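Local coordinates for protein 4-alpha-glucanotransferase (Corynebacterium glutamicum, PDB 5B68) that belongs to the amylomaltase (4-alpha-glucanotransferase) family, with a TIM-barrel domain and a beta-sandwich domain toward the N terminus, at residues Gly439-Pro442 against Trp443-Leu447; Pro563-Ala566 against Gly567-Gly571. All coordinates share one frame; numbering follows the deposited sequence.

In the fold
Both contacts are local turns of helix, each joining residues that follow one another without a gap, so neither closes a long loop; they come in series and neither encloses the other. Contact 1 is met first. Its helix 441-452 follows strand 382-387 of the eight-stranded parallel barrel sheet, with an excursion of short strands and helices between, and leads into barrel strand 456-459; it packs on strand 382-387 and on helix 487-500. Contact 2 comes after barrel strand 553-556 and forms the short helix 565-569, held among helices 587-607, 627-639 and 650-654. The centres of contacts 1 and 2 lie about 40 Å apart, and their nearest atoms about 27 Å apart.

Contact 1 (Gly439-Pro442 against Trp443-Leu447); sequences GYIP and WRNLL. With SO4 (sulfate ion), chain K.
The backbone of Y440-P442 turns into that of R444-L446 through three successive i+4 to i hydrogen bonds, R444 N to Y440 O (2.9 Å, N-H...O 176°), N445 N to I441 O and L446 N to P442 O: the first turn of helix 441-452 in the TIM-barrel domain. Y440 is the N-cap residue, and G439, at positive phi, is the C-prime residue of the Schellman motif that ends the preceding helix. On one side of the turn I441 and R444 run side by side. The tip methyl CD1 of I441 sits over the centre of one face of the R444 guanidinium, 3.5 Å above its plane, while CG2 of I441 lies 3.5 Å from ND2 of N445. R444 leaves the helix with CG anti to the backbone N (chi1 -177°) and bends at chi3. R444 NE thereby reaches OD1 of N445 (3.1 Å) within the guanidinium plane, and NH2 adds a weak hydrogen bond to the same oxygen. W143 also makes a cation-pi contact with R444, and the indole NE1 of W443 hydrogen-bonds to O of L490. Beyond the guanidinium edge a sulfate ion, probably from the crystallisation liquor, accepts hydrogen bonds from R444 NH1 at O3 (2.6 Å) and from R444 NH2 at O4 (2.9 Å).

Contact 2 (Pro563-Ala566 against Gly567-Gly571); sequences PPTA and GYLEG
Y568 N hydrogen-bonds to P564 O (2.8 Å) and L569 N to T565 O (2.8 Å, N-H...O 173°), so that P564-A566 coils directly into G567-L569 as little more than one turn of helix. P564 holds the N-cap position. Just before the turn, P563 approaches the Y568 ring: CD of P563 is 4.3 Å from CD2 of Y568, and the P563 carbonyl O lies at the ring edge, near the ring plane. A chi1 of -164° sets the Y568 ring opposite its own backbone N, leading it away from the turn, toward stacking partners W533 and H573. Helix 565-569 belongs to the segment following barrel strand 553-556 of the TIM-barrel domain, and a Schellman motif ends it: G571, at positive phi, is the C-prime residue, with G571 N hydrogen-bonded to Y568 O at 3.2 Å. On another side, methyl CG2 of T565 meets CD1 of L569 at 3.8 Å, the two side chains crossing at a slant; L569 CG also lies 3.3 Å from T565 O. T565 OG1 is hydrogen-bonded to OD2 of D652, and L627 of helix 627-639 touches both L569 and A566. The exposed E570 bends at chi2, bringing its OE2 back to 3.1 Å from A566 O, an acceptor-to-acceptor approach without a hydrogen bond, while its OE1 makes a long, weak ion pair with K657.

Contact 1 (Gly439-Pro442 against Trp443-Leu447)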
ATOM      1  N   GLY A 439       1.693 -10.002 -17.827  1.00 17.44           N
ATOM      2  CA  GLY A 439       2.598  -8.903 -18.076  1.00 17.42           C
ATOM      3  C   GLY A 439       2.649  -7.881 -16.965  1.00 15.81           C
ATOM      4  O   GLY A 439       3.043  -6.777 -17.161  1.00 16.30           O
ATOM      5  N   TYR A 440       2.224  -8.298 -15.796  1.00 15.52           N
ATOM      6  CA  TYR A 440       2.175  -7.478 -14.593  1.00 17.18           C
ATOM      7  C   TYR A 440       1.239  -6.257 -14.764  1.00 18.60           C
ATOM      8  O   TYR A 440       1.373  -5.241 -14.054  1.00 18.59           O
ATOM      9  CB  TYR A 440       3.576  -7.072 -14.135  1.00 16.70           C
ATOM     10  CG  TYR A 440       4.372  -8.223 -13.616  1.00 18.01           C
ATOM     11  CD1 TYR A 440       4.306  -8.584 -12.243  1.00 17.10           C
ATOM     12  CD2 TYR A 440       5.237  -8.956 -14.437  1.00 17.51           C
ATOM     13  CE1 TYR A 440       4.981  -9.680 -11.758  1.00 18.51           C
ATOM     14  CE2 TYR A 440       5.964 -10.017 -13.942  1.00 17.68           C
ATOM     15  CZ  TYR A 440       5.794 -10.430 -12.585  1.00 18.41           C
ATOM     16  OH  TYR A 440       6.475 -11.437 -12.003  1.00 19.39           O
ATOM     17  N   ILE A 441       0.328  -6.304 -15.735  1.00 17.51           N
ATOM     18  CA  ILE A 441      -0.426  -5.127 -16.032  1.00 17.61           C
ATOM     19  C   ILE A 441      -1.331  -4.688 -14.852  1.00 17.31           C
ATOM     20  O   ILE A 441      -1.449  -3.474 -14.633  1.00 18.10           O
ATOM     21  CB  ILE A 441      -1.229  -5.288 -17.346  1.00 19.55           C
ATOM     22  CG1 ILE A 441      -0.260  -5.434 -18.524  1.00 21.71           C
ATOM     23  CG2 ILE A 441      -2.248  -4.162 -17.493  1.00 19.73           C
ATOM     24  CD1 ILE A 441       0.611  -4.213 -18.842  1.00 23.24           C
ATOM     25  N   PRO A 442      -1.903  -5.642 -14.079  1.00 18.81           N
ATOM     26  CA  PRO A 442      -2.685  -5.209 -12.888  1.00 19.75           C
ATOM     27  C   PRO A 442      -1.857  -4.473 -11.799  1.00 19.30           C
ATOM     28  O   PRO A 442      -2.351  -3.541 -11.156  1.00 19.80           O
ATOM     29  CB  PRO A 442      -3.228  -6.516 -12.388  1.00 20.10           C
ATOM     30  CG  PRO A 442      -3.460  -7.315 -13.663  1.00 19.38           C
ATOM     31  CD  PRO A 442      -2.160  -7.053 -14.360  1.00 18.52           C
ATOM     32  N   TRP A 443      -0.600  -4.880 -11.656  1.00 18.76           N
ATOM     33  CA  TRP A 443       0.343  -4.229 -10.702  1.00 18.09           C
ATOM     34  C   TRP A 443       0.681  -2.824 -11.251  1.00 18.54           C
ATOM     35  O   TRP A 443       0.609  -1.799 -10.535  1.00 16.89           O
ATOM     36  CB  TRP A 443       1.593  -5.088 -10.568  1.00 16.84           C
ATOM     37  CG  TRP A 443       2.685  -4.572  -9.695  1.00 15.91           C
ATOM     38  CD1 TRP A 443       3.996  -4.582 -10.002  1.00 16.24           C
ATOM     39  CD2 TRP A 443       2.601  -4.131  -8.336  1.00 17.15           C
ATOM     40  NE1 TRP A 443       4.736  -4.069  -8.971  1.00 16.59           N
ATOM     41  CE2 TRP A 443       3.914  -3.855  -7.910  1.00 16.65           C
ATOM     42  CE3 TRP A 443       1.556  -3.951  -7.436  1.00 18.86           C
ATOM     43  CZ2 TRP A 443       4.204  -3.348  -6.641  1.00 18.31           C
ATOM     44  CZ3 TRP A 443       1.812  -3.457  -6.203  1.00 18.18           C
ATOM     45  CH2 TRP A 443       3.158  -3.171  -5.785  1.00 18.04           C
ATOM     46  N   ARG A 444       1.047  -2.729 -12.564  1.00 17.95           N
ATOM     47  CA  ARG A 444       1.229  -1.459 -13.189  1.00 17.81           C
ATOM     48  C   ARG A 444       0.036  -0.487 -12.981  1.00 17.99           C
ATOM     49  O   ARG A 444       0.234   0.684 -12.642  1.00 17.66           O
ATOM     50  CB  ARG A 444       1.417  -1.586 -14.732  1.00 19.32           C
ATOM     51  CG  ARG A 444       1.672  -0.227 -15.377  1.00 19.77           C
ATOM     52  CD  ARG A 444       1.697  -0.344 -16.899  1.00 23.37           C
ATOM     53  NE  ARG A 444       0.364  -0.505 -17.419  1.00 26.24           N
ATOM     54  CZ  ARG A 444       0.062  -0.707 -18.711  1.00 33.88           C
ATOM     55  NH1 ARG A 444       1.031  -0.793 -19.610  1.00 31.65           N
ATOM     56  NH2 ARG A 444      -1.224  -0.900 -19.098  1.00 30.44           N
ATOM     57  N   ASN A 445      -1.175  -0.981 -13.240  1.00 17.62           N
ATOM     58  CA  ASN A 445      -2.316  -0.085 -13.292  1.00 18.01           C
ATOM     59  C   ASN A 445      -2.669   0.451 -11.887  1.00 17.75           C
ATOM     60  O   ASN A 445      -3.001   1.662 -11.769  1.00 16.90           O
ATOM     61  CB  ASN A 445      -3.504  -0.799 -13.926  1.00 19.17           C
ATOM     62  CG  ASN A 445      -3.327  -0.980 -15.440  1.00 18.64           C
ATOM     63  OD1 ASN A 445      -2.408  -0.469 -16.036  1.00 20.56           O
ATOM     64  ND2 ASN A 445      -4.249  -1.671 -16.037  1.00 19.84           N
ATOM     65  N   LEU A 446      -2.593  -0.395 -10.856  1.00 17.18           N
ATOM     66  CA  LEU A 446      -2.870   0.101  -9.505  1.00 17.17           C
ATOM     67  C   LEU A 446      -1.792   1.141  -9.097  1.00 17.99           C
ATOM     68  O   LEU A 446      -2.128   2.238  -8.596  1.00 16.67           O
ATOM     69  CB  LEU A 446      -3.072  -0.997  -8.522  1.00 18.64           C
ATOM     70  CG  LEU A 446      -1.868  -1.708  -7.936  1.00 18.01           C
ATOM     71  CD1 LEU A 446      -1.244  -0.998  -6.735  1.00 20.19           C
ATOM     72  CD2 LEU A 446      -2.270  -3.084  -7.586  1.00 20.92           C
ATOM     73  N   LEU A 447      -0.525   0.852  -9.418  1.00 16.14           N
ATOM     74  CA  LEU A 447       0.520   1.784  -9.108  1.00 18.00           C
ATOM     75  C   LEU A 447       0.370   3.112  -9.824  1.00 18.69           C
ATOM     76  O   LEU A 447       0.605   4.221  -9.244  1.00 17.17           O
ATOM     77  CB  LEU A 447       1.918   1.189  -9.381  1.00 19.18           C
ATOM     78  CG  LEU A 447       2.404   0.068  -8.498  1.00 20.01           C
ATOM     79  CD1 LEU A 447       3.636  -0.656  -9.063  1.00 22.59           C
ATOM     80  CD2 LEU A 447       2.703   0.646  -7.111  1.00 22.77           C
TER
HETATM   81  S   SO4 K 810      -0.621  -1.531 -22.727  1.00 73.58           S
HETATM   82  O1  SO4 K 810      -0.622  -0.807 -24.026  1.00 78.13           O
HETATM   83  O2  SO4 K 810      -0.952  -2.971 -22.893  1.00 75.38           O
HETATM   84  O3  SO4 K 810       0.742  -1.454 -22.110  1.00 59.74           O
HETATM   85  O4  SO4 K 810      -1.686  -0.883 -21.921  1.00 69.65           O

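Contact 2 (Pro563-Ala566 against Gly567-Gly571)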
ATOM      1  N   PRO A 563       0.140   4.500  19.988  1.00 37.56           N
ATOM      2  CA  PRO A 563      -0.472   5.706  20.577  1.00 36.05           C
ATOM      3  C   PRO A 563       0.394   6.944  20.225  1.00 28.35           C
ATOM      4  O   PRO A 563       1.596   6.818  20.118  1.00 31.81           O
ATOM      5  CB  PRO A 563      -0.431   5.399  22.082  1.00 39.06           C
ATOM      6  CG  PRO A 563      -0.430   3.908  22.146  1.00 41.35           C
ATOM      7  CD  PRO A 563       0.521   3.525  21.032  1.00 40.41           C
ATOM      8  N   PRO A 564      -0.232   8.066  19.939  1.00 29.47           N
ATOM      9  CA  PRO A 564       0.526   9.304  19.748  1.00 26.14           C
ATOM     10  C   PRO A 564       1.435   9.611  20.928  1.00 29.80           C
ATOM     11  O   PRO A 564       1.230   9.091  22.018  1.00 29.49           O
ATOM     12  CB  PRO A 564      -0.524  10.331  19.631  1.00 27.29           C
ATOM     13  CG  PRO A 564      -1.678   9.595  19.002  1.00 33.47           C
ATOM     14  CD  PRO A 564      -1.673   8.299  19.749  1.00 31.63           C
ATOM     15  N   THR A 565       2.466  10.376  20.668  1.00 26.22           N
ATOM     16  CA  THR A 565       3.562  10.525  21.645  1.00 26.96           C
ATOM     17  C   THR A 565       3.087  11.082  22.986  1.00 25.48           C
ATOM     18  O   THR A 565       3.631  10.664  24.015  1.00 29.63           O
ATOM     19  CB  THR A 565       4.643  11.355  21.052  1.00 25.95           C
ATOM     20  OG1 THR A 565       5.019  10.780  19.808  1.00 29.07           O
ATOM     21  CG2 THR A 565       5.894  11.413  21.943  1.00 26.50           C
ATOM     22  N   ALA A 566       2.073  11.940  23.014  1.00 25.59           N
ATOM     23  CA  ALA A 566       1.596  12.442  24.314  1.00 30.32           C
ATOM     24  C   ALA A 566       1.034  11.291  25.151  1.00 37.15           C
ATOM     25  O   ALA A 566       1.187  11.266  26.380  1.00 35.27           O
ATOM     26  CB  ALA A 566       0.556  13.521  24.173  1.00 29.79           C
ATOM     27  N   GLY A 567       0.352  10.358  24.493  1.00 34.03           N
ATOM     28  CA  GLY A 567      -0.136   9.119  25.172  1.00 34.45           C
ATOM     29  C   GLY A 567       0.957   8.132  25.491  1.00 31.06           C
ATOM     30  O   GLY A 567       1.014   7.593  26.617  1.00 29.81           O
ATOM     31  N   TYR A 568       1.868   7.942  24.537  1.00 30.63           N
ATOM     32  CA  TYR A 568       2.959   7.021  24.665  1.00 29.37           C
ATOM     33  C   TYR A 568       3.874   7.416  25.849  1.00 32.51           C
ATOM     34  O   TYR A 568       4.249   6.587  26.629  1.00 29.46           O
ATOM     35  CB  TYR A 568       3.778   6.979  23.391  1.00 27.42           C
ATOM     36  CG  TYR A 568       4.667   5.814  23.281  1.00 30.78           C
ATOM     37  CD1 TYR A 568       5.838   5.730  24.013  1.00 31.29           C
ATOM     38  CD2 TYR A 568       4.337   4.724  22.469  1.00 32.10           C
ATOM     39  CE1 TYR A 568       6.667   4.641  23.924  1.00 34.49           C
ATOM     40  CE2 TYR A 568       5.188   3.630  22.365  1.00 35.31           C
ATOM     41  CZ  TYR A 568       6.338   3.585  23.113  1.00 37.51           C
ATOM     42  OH  TYR A 568       7.213   2.513  23.045  1.00 40.63           O
ATOM     43  N   LEU A 569       4.233   8.692  25.953  1.00 30.84           N
ATOM     44  CA  LEU A 569       4.996   9.187  27.121  1.00 29.92           C
ATOM     45  C   LEU A 569       4.352   8.840  28.467  1.00 33.79           C
ATOM     46  O   LEU A 569       5.085   8.634  29.441  1.00 32.71           O
ATOM     47  CB  LEU A 569       5.193  10.723  27.022  1.00 31.78           C
ATOM     48  CG  LEU A 569       6.247  11.163  25.982  1.00 28.75           C
ATOM     49  CD1 LEU A 569       6.145  12.645  25.575  1.00 26.30           C
ATOM     50  CD2 LEU A 569       7.666  10.829  26.408  1.00 29.59           C
ATOM     51  N   GLU A 570       3.018   8.784  28.514  1.00 35.01           N
ATOM     52  CA  GLU A 570       2.290   8.575  29.758  1.00 41.38           C
ATOM     53  C   GLU A 570       1.858   7.106  29.961  1.00 47.23           C
ATOM     54  O   GLU A 570       0.997   6.827  30.795  1.00 45.06           O
ATOM     55  CB  GLU A 570       1.134   9.617  29.878  1.00 46.85           C
ATOM     56  CG  GLU A 570       1.653  11.002  30.313  1.00 56.53           C
ATOM     57  CD  GLU A 570       0.890  12.197  29.721  1.00 67.58           C
ATOM     58  OE1 GLU A 570      -0.320  12.323  30.055  1.00 67.66           O
ATOM     59  OE2 GLU A 570       1.500  13.024  28.947  1.00 61.09           O
ATOM     60  N   GLY A 571       2.477   6.185  29.220  1.00 39.62           N
ATOM     61  CA  GLY A 571       2.155   4.769  29.238  1.00 42.75           C
ATOM     62  C   GLY A 571       0.892   4.278  28.544  1.00 44.16           C
ATOM     63  O   GLY A 571       0.515   3.149  28.759  1.00 46.27           O
TER